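Long-range contacts in periplasmic binding protein (Veillonella parvula, PDB 4MO9), which probably binds a solute, perhaps an iron complex, in the periplasm and delivers it to an ABC transporter: residues E23-T28 and H157-E162; Y203-M208 and I260-S265; Y311-G316 and I363-M368. One frame throughout, in Å; residues are numbered along the deposited sequence.

Contact 1: residues E23-T28 and H157-E162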
ATOM      1  N   GLU A  23      -9.097  25.310   8.478  1.00 37.23           N
ATOM      2  CA  GLU A  23      -8.754  24.553   9.674  1.00 38.61           C
ATOM      3  C   GLU A  23      -8.890  23.065   9.394  1.00 35.20           C
ATOM      4  O   GLU A  23      -9.975  22.577   9.058  1.00 33.75           O
ATOM      5  CB  GLU A  23      -9.637  24.970  10.856  1.00 44.10           C
ATOM      6  CG  GLU A  23      -9.040  24.632  12.212  1.00 44.12           C
ATOM      7  CD  GLU A  23      -9.888  25.122  13.378  1.00 43.98           C
ATOM      8  OE1 GLU A  23     -10.911  24.471  13.684  1.00 47.13           O
ATOM      9  OE2 GLU A  23      -9.526  26.142  13.994  1.00 43.90           O
ATOM     10  N   ILE A  24      -7.777  22.351   9.526  1.00 32.81           N
ATOM     11  CA  ILE A  24      -7.720  20.926   9.238  1.00 32.02           C
ATOM     12  C   ILE A  24      -7.464  20.153  10.526  1.00 30.31           C
ATOM     13  O   ILE A  24      -6.648  20.571  11.357  1.00 34.86           O
ATOM     14  CB  ILE A  24      -6.595  20.633   8.233  1.00 35.08           C
ATOM     15  CG1 ILE A  24      -6.904  21.321   6.899  1.00 39.80           C
ATOM     16  CG2 ILE A  24      -6.429  19.132   8.026  1.00 34.85           C
ATOM     17  CD1 ILE A  24      -5.688  21.902   6.231  1.00 41.63           C
ATOM     18  N   THR A  25      -8.177  19.049  10.708  1.00 26.65           N
ATOM     19  CA  THR A  25      -7.907  18.148  11.818  1.00 27.94           C
ATOM     20  C   THR A  25      -7.173  16.938  11.258  1.00 28.17           C
ATOM     21  O   THR A  25      -7.715  16.217  10.410  1.00 29.15           O
ATOM     22  CB  THR A  25      -9.216  17.696  12.493  1.00 29.10           C
ATOM     23  OG1 THR A  25      -9.953  18.865  12.900  1.00 32.52           O
ATOM     24  CG2 THR A  25      -8.917  16.857  13.722  1.00 27.09           C
ATOM     25  N   ASP A  26      -5.951  16.696  11.730  1.00 25.71           N
ATOM     26  CA  ASP A  26      -5.196  15.573  11.185  1.00 26.46           C
ATOM     27  C   ASP A  26      -5.540  14.257  11.887  1.00 27.78           C
ATOM     28  O   ASP A  26      -6.392  14.234  12.793  1.00 29.36           O
ATOM     29  CB  ASP A  26      -3.683  15.877  11.029  1.00 26.56           C
ATOM     30  CG  ASP A  26      -2.870  15.715  12.315  1.00 26.41           C
ATOM     31  OD1 ASP A  26      -3.374  15.217  13.355  1.00 28.91           O
ATOM     32  OD2 ASP A  26      -1.668  16.077  12.282  1.00 25.50           O
ATOM     33  N   VAL A  27      -4.919  13.168  11.452  1.00 24.81           N
ATOM     34  CA  VAL A  27      -5.284  11.837  11.933  1.00 28.47           C
ATOM     35  C   VAL A  27      -4.992  11.658  13.433  1.00 27.82           C
ATOM     36  O   VAL A  27      -5.531  10.754  14.053  1.00 29.56           O
ATOM     37  CB  VAL A  27      -4.590  10.744  11.083  1.00 27.96           C
ATOM     38  CG1 VAL A  27      -3.201  10.477  11.618  1.00 28.06           C
ATOM     39  CG2 VAL A  27      -5.404   9.446  11.058  1.00 29.78           C
ATOM     40  N   THR A  28      -4.171  12.532  14.026  1.00 26.12           N
ATOM     41  CA  THR A  28      -3.860  12.405  15.453  1.00 26.49           C
ATOM     42  C   THR A  28      -4.696  13.366  16.295  1.00 30.94           C
ATOM     43  O   THR A  28      -4.565  13.403  17.529  1.00 30.05           O
ATOM     44  CB  THR A  28      -2.363  12.657  15.775  1.00 27.73           C
ATOM     45  OG1 THR A  28      -2.057  14.042  15.577  1.00 27.76           O
ATOM     46  CG2 THR A  28      -1.457  11.816  14.884  1.00 27.14           C
ATOM     47  N   HIS A 157      -8.223   5.961   7.594  1.00 25.39           N
ATOM     48  CA  HIS A 157      -8.221   6.198   6.152  1.00 26.82           C
ATOM     49  C   HIS A 157      -9.134   7.370   5.819  1.00 24.69           C
ATOM     50  O   HIS A 157      -8.746   8.256   5.059  1.00 24.70           O
ATOM     51  CB  HIS A 157      -8.682   4.962   5.385  1.00 26.60           C
ATOM     52  CG  HIS A 157      -7.562   4.070   4.947  1.00 28.48           C
ATOM     53  ND1 HIS A 157      -7.236   3.883   3.618  1.00 30.50           N
ATOM     54  CD2 HIS A 157      -6.703   3.315   5.664  1.00 24.92           C
ATOM     55  CE1 HIS A 157      -6.214   3.045   3.539  1.00 24.55           C
ATOM     56  NE2 HIS A 157      -5.869   2.688   4.759  1.00 26.18           N
ATOM     57  N   GLN A 158     -10.347   7.368   6.365  1.00 24.40           N
ATOM     58  CA  GLN A 158     -11.287   8.460   6.102  1.00 24.45           C
ATOM     59  C   GLN A 158     -10.713   9.810   6.532  1.00 28.44           C
ATOM     60  O   GLN A 158     -10.828  10.821   5.811  1.00 29.52           O
ATOM     61  CB  GLN A 158     -12.611   8.210   6.832  1.00 26.90           C
ATOM     62  CG  GLN A 158     -13.396   6.987   6.326  1.00 27.41           C
ATOM     63  CD  GLN A 158     -14.675   6.761   7.120  1.00 32.04           C
ATOM     64  OE1 GLN A 158     -14.756   7.114   8.308  1.00 30.87           O
ATOM     65  NE2 GLN A 158     -15.691   6.196   6.467  1.00 31.13           N
ATOM     66  N   LYS A 159     -10.123   9.849   7.720  1.00 26.12           N
ATOM     67  CA  LYS A 159      -9.647  11.119   8.255  1.00 28.26           C
ATOM     68  C   LYS A 159      -8.431  11.569   7.441  1.00 27.46           C
ATOM     69  O   LYS A 159      -8.256  12.750   7.184  1.00 27.40           O
ATOM     70  CB  LYS A 159      -9.320  10.986   9.747  1.00 32.95           C
ATOM     71  CG  LYS A 159      -9.336  12.282  10.531  1.00 43.05           C
ATOM     72  CD  LYS A 159     -10.763  12.741  10.871  1.00 51.31           C
ATOM     73  CE  LYS A 159     -10.738  14.050  11.680  1.00 57.98           C
ATOM     74  NZ  LYS A 159     -12.088  14.591  12.071  1.00 59.73           N
ATOM     75  N   SER A 160      -7.610  10.616   7.008  1.00 25.93           N
ATOM     76  CA  SER A 160      -6.439  10.935   6.204  1.00 26.42           C
ATOM     77  C   SER A 160      -6.832  11.523   4.862  1.00 28.56           C
ATOM     78  O   SER A 160      -6.310  12.577   4.463  1.00 27.79           O
ATOM     79  CB  SER A 160      -5.572   9.692   6.011  1.00 26.71           C
ATOM     80  OG  SER A 160      -5.139   9.220   7.283  1.00 30.89           O
ATOM     81  N   ILE A 161      -7.751  10.847   4.169  1.00 28.54           N
ATOM     82  CA  ILE A 161      -8.280  11.349   2.898  1.00 27.20           C
ATOM     83  C   ILE A 161      -8.890  12.742   3.091  1.00 28.87           C
ATOM     84  O   ILE A 161      -8.665  13.661   2.298  1.00 28.07           O
ATOM     85  CB  ILE A 161      -9.346  10.389   2.344  1.00 25.96           C
ATOM     86  CG1 ILE A 161      -8.692   9.055   1.954  1.00 27.24           C
ATOM     87  CG2 ILE A 161     -10.083  11.005   1.139  1.00 28.66           C
ATOM     88  CD1 ILE A 161      -9.690   7.935   1.657  1.00 26.92           C
ATOM     89  N   GLU A 162      -9.672  12.892   4.147  1.00 27.07           N
ATOM     90  CA  GLU A 162     -10.370  14.146   4.407  1.00 30.47           C
ATOM     91  C   GLU A 162      -9.370  15.281   4.678  1.00 29.06           C
ATOM     92  O   GLU A 162      -9.534  16.403   4.161  1.00 27.91           O
ATOM     93  CB  GLU A 162     -11.348  13.921   5.567  1.00 38.39           C
ATOM     94  CG  GLU A 162     -11.919  15.147   6.256  1.00 51.42           C
ATOM     95  CD  GLU A 162     -12.629  14.755   7.547  1.00 59.24           C
ATOM     96  OE1 GLU A 162     -12.434  15.442   8.572  1.00 55.54           O
ATOM     97  OE2 GLU A 162     -13.358  13.732   7.532  1.00 66.50           O
TER
HETATM   98  O   HOH W   1      -9.520  15.353   8.629  1.00 56.51           O

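Contact 2: residues Y203-M208 and I260-S265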
ATOM      1  N   TYR A 203      -0.871 -19.357   4.799  1.00 37.09           N
ATOM      2  CA  TYR A 203       0.536 -19.002   4.918  1.00 32.47           C
ATOM      3  C   TYR A 203       0.821 -17.809   4.003  1.00 33.76           C
ATOM      4  O   TYR A 203       0.509 -17.853   2.806  1.00 35.17           O
ATOM      5  CB  TYR A 203       1.458 -20.186   4.583  1.00 33.87           C
ATOM      6  CG  TYR A 203       2.900 -19.763   4.417  1.00 36.91           C
ATOM      7  CD1 TYR A 203       3.559 -19.079   5.432  1.00 38.77           C
ATOM      8  CD2 TYR A 203       3.593 -20.016   3.240  1.00 36.85           C
ATOM      9  CE1 TYR A 203       4.871 -18.658   5.286  1.00 39.97           C
ATOM     10  CE2 TYR A 203       4.906 -19.600   3.082  1.00 39.26           C
ATOM     11  CZ  TYR A 203       5.541 -18.924   4.111  1.00 40.16           C
ATOM     12  OH  TYR A 203       6.848 -18.509   3.973  1.00 41.87           O
ATOM     13  N   LEU A 204       1.396 -16.749   4.570  1.00 32.79           N
ATOM     14  CA  LEU A 204       1.633 -15.502   3.843  1.00 31.97           C
ATOM     15  C   LEU A 204       3.129 -15.275   3.695  1.00 33.75           C
ATOM     16  O   LEU A 204       3.877 -15.424   4.661  1.00 36.06           O
ATOM     17  CB  LEU A 204       1.036 -14.318   4.611  1.00 32.77           C
ATOM     18  CG  LEU A 204      -0.450 -14.322   4.967  1.00 31.93           C
ATOM     19  CD1 LEU A 204      -0.760 -13.191   5.959  1.00 29.97           C
ATOM     20  CD2 LEU A 204      -1.293 -14.150   3.721  1.00 30.30           C
ATOM     21  N   GLU A 205       3.581 -14.919   2.496  1.00 32.11           N
ATOM     22  CA  GLU A 205       5.010 -14.672   2.317  1.00 33.26           C
ATOM     23  C   GLU A 205       5.241 -13.590   1.274  1.00 33.79           C
ATOM     24  O   GLU A 205       4.589 -13.594   0.221  1.00 33.69           O
ATOM     25  CB  GLU A 205       5.764 -15.953   1.916  1.00 34.05           C
ATOM     26  CG  GLU A 205       7.292 -15.755   1.846  1.00 35.36           C
ATOM     27  CD  GLU A 205       8.041 -16.931   1.218  1.00 40.64           C
ATOM     28  OE1 GLU A 205       7.689 -18.106   1.495  1.00 43.94           O
ATOM     29  OE2 GLU A 205       9.011 -16.687   0.455  1.00 39.04           O
ATOM     30  N   VAL A 206       6.147 -12.656   1.580  1.00 31.38           N
ATOM     31  CA  VAL A 206       6.624 -11.703   0.580  1.00 32.81           C
ATOM     32  C   VAL A 206       7.589 -12.463  -0.327  1.00 35.82           C
ATOM     33  O   VAL A 206       8.628 -12.966   0.139  1.00 36.27           O
ATOM     34  CB  VAL A 206       7.350 -10.505   1.220  1.00 34.23           C
ATOM     35  CG1 VAL A 206       7.592  -9.413   0.174  1.00 34.03           C
ATOM     36  CG2 VAL A 206       6.510  -9.938   2.359  1.00 35.01           C
ATOM     37  N   GLY A 207       7.253 -12.574  -1.612  1.00 34.47           N
ATOM     38  CA  GLY A 207       8.060 -13.388  -2.509  1.00 36.54           C
ATOM     39  C   GLY A 207       9.246 -12.669  -3.126  1.00 40.28           C
ATOM     40  O   GLY A 207       9.543 -12.861  -4.309  1.00 43.18           O
HETATM   41  N   MSE A 208       9.940 -11.864  -2.321  1.00 40.33           N
HETATM   42  CA  MSE A 208      11.019 -11.006  -2.810  1.00 41.97           C
HETATM   43  C   MSE A 208      12.302 -11.768  -3.111  1.00 43.19           C
HETATM   44  O   MSE A 208      13.128 -11.320  -3.917  1.00 43.84           O
HETATM   45  CB  MSE A 208      11.309  -9.905  -1.790  1.00 42.55           C
HETATM   46  CG  MSE A 208      12.494  -9.013  -2.145  1.00 47.43           C
HETATM   47 SE   MSE A 208      12.700  -7.567  -0.854  0.76 66.60          SE
HETATM   48  CE  MSE A 208      13.041  -8.642   0.730  1.00 44.00           C
ATOM     49  N   ILE A 260      -2.150 -20.566   0.397  1.00 38.04           N
ATOM     50  CA  ILE A 260      -0.827 -19.934   0.386  1.00 37.54           C
ATOM     51  C   ILE A 260      -0.958 -18.675  -0.464  1.00 35.67           C
ATOM     52  O   ILE A 260      -1.574 -18.710  -1.538  1.00 35.30           O
ATOM     53  CB  ILE A 260       0.248 -20.861  -0.248  1.00 35.13           C
ATOM     54  CG1 ILE A 260       0.589 -22.038   0.676  1.00 36.20           C
ATOM     55  CG2 ILE A 260       1.527 -20.078  -0.565  1.00 36.34           C
ATOM     56  CD1 ILE A 260       1.506 -23.115   0.012  1.00 36.16           C
HETATM   57  N   MSE A 261      -0.411 -17.559   0.007  1.00 33.14           N
HETATM   58  CA  MSE A 261      -0.380 -16.353  -0.809  1.00 32.68           C
HETATM   59  C   MSE A 261       1.030 -15.780  -0.798  1.00 32.57           C
HETATM   60  O   MSE A 261       1.576 -15.489   0.278  1.00 30.22           O
HETATM   61  CB  MSE A 261      -1.393 -15.323  -0.300  1.00 30.44           C
HETATM   62  CG  MSE A 261      -1.658 -14.208  -1.303  1.00 32.68           C
HETATM   63 SE   MSE A 261      -2.933 -12.882  -0.643  0.73 41.48          SE
HETATM   64  CE  MSE A 261      -4.333 -14.161  -0.146  1.00 31.14           C
ATOM     65  N   ILE A 262       1.627 -15.664  -1.987  1.00 31.75           N
ATOM     66  CA  ILE A 262       2.982 -15.130  -2.140  1.00 32.25           C
ATOM     67  C   ILE A 262       2.914 -13.715  -2.708  1.00 32.76           C
ATOM     68  O   ILE A 262       2.416 -13.529  -3.819  1.00 35.24           O
ATOM     69  CB  ILE A 262       3.820 -15.984  -3.119  1.00 34.80           C
ATOM     70  CG1 ILE A 262       3.777 -17.468  -2.736  1.00 38.13           C
ATOM     71  CG2 ILE A 262       5.257 -15.461  -3.187  1.00 35.32           C
ATOM     72  CD1 ILE A 262       4.441 -17.785  -1.405  1.00 39.50           C
HETATM   73  N   MSE A 263       3.419 -12.722  -1.980  1.00 31.04           N
HETATM   74  CA  MSE A 263       3.286 -11.334  -2.440  1.00 33.68           C
HETATM   75  C   MSE A 263       4.293 -11.005  -3.556  1.00 33.73           C
HETATM   76  O   MSE A 263       5.471 -11.392  -3.487  1.00 35.70           O
HETATM   77  CB  MSE A 263       3.401 -10.351  -1.267  1.00 31.95           C
HETATM   78  CG  MSE A 263       2.505 -10.712  -0.072  1.00 30.31           C
HETATM   79 SE   MSE A 263       0.634 -11.062  -0.530  0.72 37.05          SE
HETATM   80  CE  MSE A 263       0.179 -11.939   1.148  1.00 30.85           C
ATOM     81  N   GLY A 264       3.816 -10.326  -4.598  1.00 31.63           N
ATOM     82  CA  GLY A 264       4.668  -9.945  -5.708  1.00 30.08           C
ATOM     83  C   GLY A 264       4.851  -8.442  -5.819  1.00 31.54           C
ATOM     84  O   GLY A 264       4.074  -7.663  -5.254  1.00 30.20           O
ATOM     85  N   SER A 265       5.900  -8.032  -6.531  1.00 31.75           N
ATOM     86  CA  SER A 265       6.171  -6.612  -6.727  1.00 32.23           C
ATOM     87  C   SER A 265       7.230  -6.460  -7.800  1.00 33.17           C
ATOM     88  O   SER A 265       7.535  -7.414  -8.521  1.00 32.55           O
ATOM     89  CB  SER A 265       6.663  -5.968  -5.432  1.00 32.31           C
ATOM     90  OG  SER A 265       6.582  -4.544  -5.520  1.00 33.56           O
TER

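Contact 3: residues Y311-G316 and I363-M368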
ATOM      1  N   TYR A 311      -2.135 -18.199  -4.309  1.00 33.61           N
ATOM      2  CA  TYR A 311      -2.520 -16.878  -4.794  1.00 31.68           C
ATOM      3  C   TYR A 311      -1.360 -15.903  -4.676  1.00 32.71           C
ATOM      4  O   TYR A 311      -0.331 -16.223  -4.085  1.00 33.61           O
ATOM      5  CB  TYR A 311      -3.686 -16.336  -3.958  1.00 30.63           C
ATOM      6  CG  TYR A 311      -4.916 -17.199  -4.020  1.00 32.74           C
ATOM      7  CD1 TYR A 311      -5.046 -18.322  -3.210  1.00 34.78           C
ATOM      8  CD2 TYR A 311      -5.939 -16.906  -4.900  1.00 33.61           C
ATOM      9  CE1 TYR A 311      -6.170 -19.135  -3.280  1.00 35.75           C
ATOM     10  CE2 TYR A 311      -7.071 -17.710  -4.976  1.00 37.12           C
ATOM     11  CZ  TYR A 311      -7.176 -18.822  -4.166  1.00 36.03           C
ATOM     12  OH  TYR A 311      -8.297 -19.609  -4.230  1.00 35.12           O
ATOM     13  N   SER A 312      -1.539 -14.703  -5.225  1.00 33.23           N
ATOM     14  CA  SER A 312      -0.533 -13.651  -5.116  1.00 31.54           C
ATOM     15  C   SER A 312      -1.211 -12.294  -5.243  1.00 27.65           C
ATOM     16  O   SER A 312      -2.086 -12.119  -6.091  1.00 29.70           O
ATOM     17  CB  SER A 312       0.526 -13.822  -6.219  1.00 36.24           C
ATOM     18  OG  SER A 312       1.487 -12.769  -6.152  1.00 37.66           O
ATOM     19  N   ALA A 313      -0.836 -11.350  -4.378  1.00 29.87           N
ATOM     20  CA  ALA A 313      -1.318  -9.979  -4.462  1.00 29.67           C
ATOM     21  C   ALA A 313      -0.104  -9.061  -4.412  1.00 29.73           C
ATOM     22  O   ALA A 313       0.940  -9.450  -3.886  1.00 32.85           O
ATOM     23  CB  ALA A 313      -2.265  -9.671  -3.312  1.00 29.47           C
ATOM     24  N   HIS A 314      -0.231  -7.857  -4.961  1.00 28.58           N
ATOM     25  CA  HIS A 314       0.890  -6.922  -5.051  1.00 28.70           C
ATOM     26  C   HIS A 314       1.226  -6.316  -3.681  1.00 31.39           C
ATOM     27  O   HIS A 314       0.360  -5.714  -3.029  1.00 30.84           O
ATOM     28  CB  HIS A 314       0.561  -5.803  -6.059  1.00 29.70           C
ATOM     29  CG  HIS A 314       1.749  -4.983  -6.467  1.00 31.98           C
ATOM     30  ND1 HIS A 314       2.404  -4.142  -5.596  1.00 32.99           N
ATOM     31  CD2 HIS A 314       2.404  -4.883  -7.650  1.00 34.46           C
ATOM     32  CE1 HIS A 314       3.412  -3.558  -6.221  1.00 32.11           C
ATOM     33  NE2 HIS A 314       3.433  -3.988  -7.469  1.00 32.69           N
ATOM     34  N   HIS A 315       2.490  -6.449  -3.276  1.00 30.39           N
ATOM     35  CA  HIS A 315       3.003  -6.018  -1.968  1.00 32.48           C
ATOM     36  C   HIS A 315       2.839  -4.523  -1.702  1.00 31.86           C
ATOM     37  O   HIS A 315       2.819  -4.085  -0.542  1.00 32.09           O
ATOM     38  CB  HIS A 315       4.486  -6.413  -1.871  1.00 33.67           C
ATOM     39  CG  HIS A 315       5.057  -6.373  -0.484  1.00 36.56           C
ATOM     40  ND1 HIS A 315       4.367  -6.813   0.624  1.00 38.11           N
ATOM     41  CD2 HIS A 315       6.277  -5.988  -0.039  1.00 37.30           C
ATOM     42  CE1 HIS A 315       5.129  -6.677   1.699  1.00 38.03           C
ATOM     43  NE2 HIS A 315       6.295  -6.183   1.322  1.00 38.66           N
ATOM     44  N   GLY A 316       2.723  -3.730  -2.767  1.00 35.08           N
ATOM     45  CA  GLY A 316       2.682  -2.281  -2.624  1.00 34.78           C
ATOM     46  C   GLY A 316       1.277  -1.702  -2.601  1.00 33.54           C
ATOM     47  O   GLY A 316       1.094  -0.485  -2.599  1.00 32.02           O
ATOM     48  N   ILE A 363      -0.390  -6.220 -13.832  1.00 39.86           N
ATOM     49  CA  ILE A 363      -1.003  -7.368 -13.155  1.00 37.55           C
ATOM     50  C   ILE A 363      -0.805  -7.228 -11.647  1.00 33.34           C
ATOM     51  O   ILE A 363       0.323  -7.050 -11.185  1.00 32.43           O
ATOM     52  CB  ILE A 363      -0.350  -8.693 -13.614  1.00 39.90           C
ATOM     53  CG1 ILE A 363      -0.317  -8.790 -15.145  1.00 45.10           C
ATOM     54  CG2 ILE A 363      -1.047  -9.896 -12.967  1.00 37.10           C
ATOM     55  CD1 ILE A 363      -1.646  -9.131 -15.773  1.00 47.51           C
ATOM     56  N   TRP A 364      -1.890  -7.330 -10.881  1.00 31.08           N
ATOM     57  CA  TRP A 364      -1.866  -6.945  -9.468  1.00 32.88           C
ATOM     58  C   TRP A 364      -2.348  -8.056  -8.551  1.00 31.13           C
ATOM     59  O   TRP A 364      -2.120  -8.018  -7.340  1.00 29.75           O
ATOM     60  CB  TRP A 364      -2.706  -5.668  -9.271  1.00 30.53           C
ATOM     61  CG  TRP A 364      -2.203  -4.577 -10.145  1.00 31.55           C
ATOM     62  CD1 TRP A 364      -2.565  -4.324 -11.444  1.00 33.80           C
ATOM     63  CD2 TRP A 364      -1.190  -3.619  -9.812  1.00 30.19           C
ATOM     64  NE1 TRP A 364      -1.847  -3.244 -11.929  1.00 34.41           N
ATOM     65  CE2 TRP A 364      -0.996  -2.799 -10.948  1.00 32.78           C
ATOM     66  CE3 TRP A 364      -0.433  -3.368  -8.664  1.00 31.08           C
ATOM     67  CZ2 TRP A 364      -0.075  -1.742 -10.960  1.00 34.73           C
ATOM     68  CZ3 TRP A 364       0.480  -2.325  -8.679  1.00 30.48           C
ATOM     69  CH2 TRP A 364       0.653  -1.525  -9.818  1.00 33.05           C
ATOM     70  N   PHE A 365      -3.009  -9.047  -9.145  1.00 33.13           N
ATOM     71  CA  PHE A 365      -3.547 -10.180  -8.405  1.00 32.42           C
ATOM     72  C   PHE A 365      -3.386 -11.416  -9.267  1.00 37.87           C
ATOM     73  O   PHE A 365      -3.317 -11.316 -10.501  1.00 36.71           O
ATOM     74  CB  PHE A 365      -5.027  -9.968  -8.090  1.00 30.38           C
ATOM     75  CG  PHE A 365      -5.302  -8.746  -7.249  1.00 32.16           C
ATOM     76  CD1 PHE A 365      -4.944  -8.718  -5.901  1.00 32.13           C
ATOM     77  CD2 PHE A 365      -5.924  -7.632  -7.800  1.00 32.19           C
ATOM     78  CE1 PHE A 365      -5.197  -7.592  -5.119  1.00 32.95           C
ATOM     79  CE2 PHE A 365      -6.189  -6.505  -7.019  1.00 29.18           C
ATOM     80  CZ  PHE A 365      -5.825  -6.490  -5.680  1.00 29.29           C
HETATM   81  N   MSE A 366      -3.334 -12.583  -8.638  1.00 37.11           N
HETATM   82  CA  MSE A 366      -3.032 -13.781  -9.404  1.00 41.18           C
HETATM   83  C   MSE A 366      -3.437 -15.042  -8.679  1.00 41.31           C
HETATM   84  O   MSE A 366      -3.216 -15.179  -7.475  1.00 38.55           O
HETATM   85  CB  MSE A 366      -1.541 -13.833  -9.733  1.00 41.89           C
HETATM   86  CG  MSE A 366      -1.036 -15.219 -10.024  1.00 52.36           C
HETATM   87 SE   MSE A 366      -0.201 -15.257 -11.750  0.56 52.11          SE
HETATM   88  CE  MSE A 366      -1.780 -14.752 -12.791  1.00 32.23           C
ATOM     89  N   HIS A 367      -4.031 -15.962  -9.434  1.00 44.71           N
ATOM     90  CA  HIS A 367      -4.387 -17.269  -8.930  1.00 44.59           C
ATOM     91  C   HIS A 367      -3.622 -18.265  -9.784  1.00 44.75           C
ATOM     92  O   HIS A 367      -3.760 -18.271 -11.008  1.00 44.27           O
ATOM     93  CB  HIS A 367      -5.889 -17.482  -9.074  1.00 47.55           C
ATOM     94  CG  HIS A 367      -6.370 -18.781  -8.513  1.00 53.72           C
ATOM     95  ND1 HIS A 367      -5.715 -19.432  -7.491  1.00 54.57           N
ATOM     96  CD2 HIS A 367      -7.429 -19.557  -8.841  1.00 58.51           C
ATOM     97  CE1 HIS A 367      -6.359 -20.550  -7.204  1.00 56.07           C
ATOM     98  NE2 HIS A 367      -7.401 -20.650  -8.006  1.00 59.34           N
HETATM   99  N   MSE A 368      -2.792 -19.088  -9.152  1.00 42.91           N
HETATM  100  CA  MSE A 368      -1.963 -20.012  -9.906  1.00 43.47           C
HETATM  101  C   MSE A 368      -2.830 -21.064 -10.584  1.00 46.55           C
HETATM  102  O   MSE A 368      -3.751 -21.613  -9.972  1.00 46.17           O
HETATM  103  CB  MSE A 368      -0.943 -20.686  -8.990  1.00 42.61           C
HETATM  104  CG  MSE A 368      -0.023 -21.669  -9.704  1.00 45.32           C
HETATM  105 SE   MSE A 368       0.940 -22.707  -8.389  0.65 56.54          SE
HETATM  106  CE  MSE A 368      -0.518 -23.932  -7.906  1.00 40.02           C
TER

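Contact 1: residues E23-T28 and H157-E162
Val27 presses one methyl against the helix at Ser160, with CG2 3.8 Å from Ser160 OG, and this is the tighter half of the contact. That methyl lies trans to the Val27 backbone N, while CG1 takes the slot between N and the carbonyl carbon (chi1 85°). The hydroxyl it touches is already engaged: Ser160 OG is hydrogen-bonded to Ser156 O, one helical turn back, and to Asp148 N, so Val27 meets it as a packing surface. Beside it, the first carbons of Lys159 fill in under the loop; Lys159 CG comes 4.3 Å from Val27 CA and a similar distance from Asp26 O. Asp26 turns the other way and shapes the loop: OD1 takes Thr28 OG1 at 2.8 Å and Thr28 N from above the carboxylate plane, an Asx turn, while OD2 binds Arg30 and Tyr146 N.

Toward Thr25 the packing thins and faces solvent: Thr25 is partly exposed and Glu162 exposed. The Lys159 chain bends at chi2 (78°) and crosses Thr25 obliquely, CE lying 3.9 Å from Thr25 CG2. Its ammonium turns to a carboxylate of its own helix, NZ making a long salt bridge of 3.6 Å to Glu162 OE1. Glu162 OE1 also holds a water at 2.9 Å, which lies 2.7 Å from Thr25 O and so bridges strand and helix. The contact thus sets the turn of the N-terminal hairpin, strands 22-25 and 31-34, on helix 154-168, while Val27 also pairs through its backbone with Tyr146 on outer strand 143-147. Between the two segments themselves, alkyl packing and one water do the joining, whereas the charges of Lys159 and Asp26 are met by Glu162 and Arg30, on their own side of the contact, which suggests that apart from the water the link makes little directional demand.

Contact 2: residues Y203-M208 and I260-S265
Leu204 and Met261 stand side by side on one face of two parallel strands, pointing the same way, with Leu204 CD2 4.2 Å from Met261 CB. The selenomethionine Met263 slants across Leu204 instead: its chain folds at chi2 (-50°) and brings CE back to 3.7 Å from Leu204 CD2. Helix 324-334 packs on Met261, and helix 224-230 on Leu204 and Met263. Both strands belong to the central sheet of the C-terminal lobe, a mixed five-stranded sheet flanked by helices as in TroA-like binding proteins, and they run in register at 13° to each other. Hydrogen bonds alternate from strand to strand: Met261 N to Tyr203 O, Glu205 N to Met261 O, Met263 N to Glu205 O at 2.6 Å, and Gly207 N on a lone pair of Met263 O. On the other face, Ile260 CG2 lies obliquely against the Tyr203 ring. Next along, Ile262 CD1 sits 4.0 Å from Glu205 CB, and Ile262 CG2 packs 3.6 Å from Gly207 CA, where a side chain would collide with it. Glu205, extended, receives Tyr203 OH on OE1 at 2.6 Å, an oxygen also salt-bridged to Arg296, while OE2 takes Gly215 N.

Contact 3: residues Y311-G316 and I363-M368
Tyr311 and His367 lie face on face at one end of an antiparallel strand pair, an offset stack with centroids 4.3 Å apart and planes only 8° from parallel. His367 ND1 sits 3.3 Å from Tyr311 CE2, over the rim of the phenol. At the other end His314 meets Trp364 less squarely: Trp364 CZ3 stands over one imidazole face, 3.4 Å from His314 CD2, with the two planes at 36°. The imidazole reaches there because its CG is trans to the backbone N (chi1 -166°). Between these pairs Ala313 CB touches the edge of Phe365, 3.8 Å from CD1, and on the reverse face Ser312 and Met366 meet through their CB atoms.

Backbone bonds hold the two strands in this register. Ser312 and Met366 form a hydrogen-bonded pair, with Ser312 N donating to Met366 O at 2.8 Å and a weak return bond from Met366 N to Ser312 O; His314 N adds another weak bond to Trp364 O. Farther out, His367 ND1 binds Val310 O and Tyr311 OH binds Gln309 OE1, fixing both members of the stack. His314 ND1 accepts Gly316 N in the ring plane at 2.9 Å, tying the ring to the turn beyond the strand, while Trp364 NE1 goes to Ser361 O. Were His314 an alanine, Trp364 would probably lose the ring packed against its CE3 and CZ3, and Gly316 N would be left without its acceptor. Tyr329 of helix 324-334 stacks on Phe365, and Met366 rests on helix 282-295.

Strand 365-367 thereby closes the C-terminal sheet as its antiparallel edge, added beside the parallel strands of an alpha/beta lobe in a periplasmic binding protein.

Overall arrangement
Contacts 2 and 3 are buried neighbours in one sheet, their centres 8 Å apart, sharing the boundary between strands 259-263 and 310-313: Ser312 OG lies 2.6 Å from Ile262 O, and His315 N 2.8 Å from Gly264 O. Contact 2 is the parallel interior, with regular backbone bonds and aliphatic or selenomethionine packing; contact 3 is the antiparallel edge, with weaker backbone bonds and paired aromatic rings, and it reaches the more exposed His367. The centre of contact 1 lies about 30 Å from the centres of both, across the chain's centre, in the other lobe. Only partly buried, it joins the end of a hairpin strand and its turn to a helix through alkyl contacts and water instead of strand pairing.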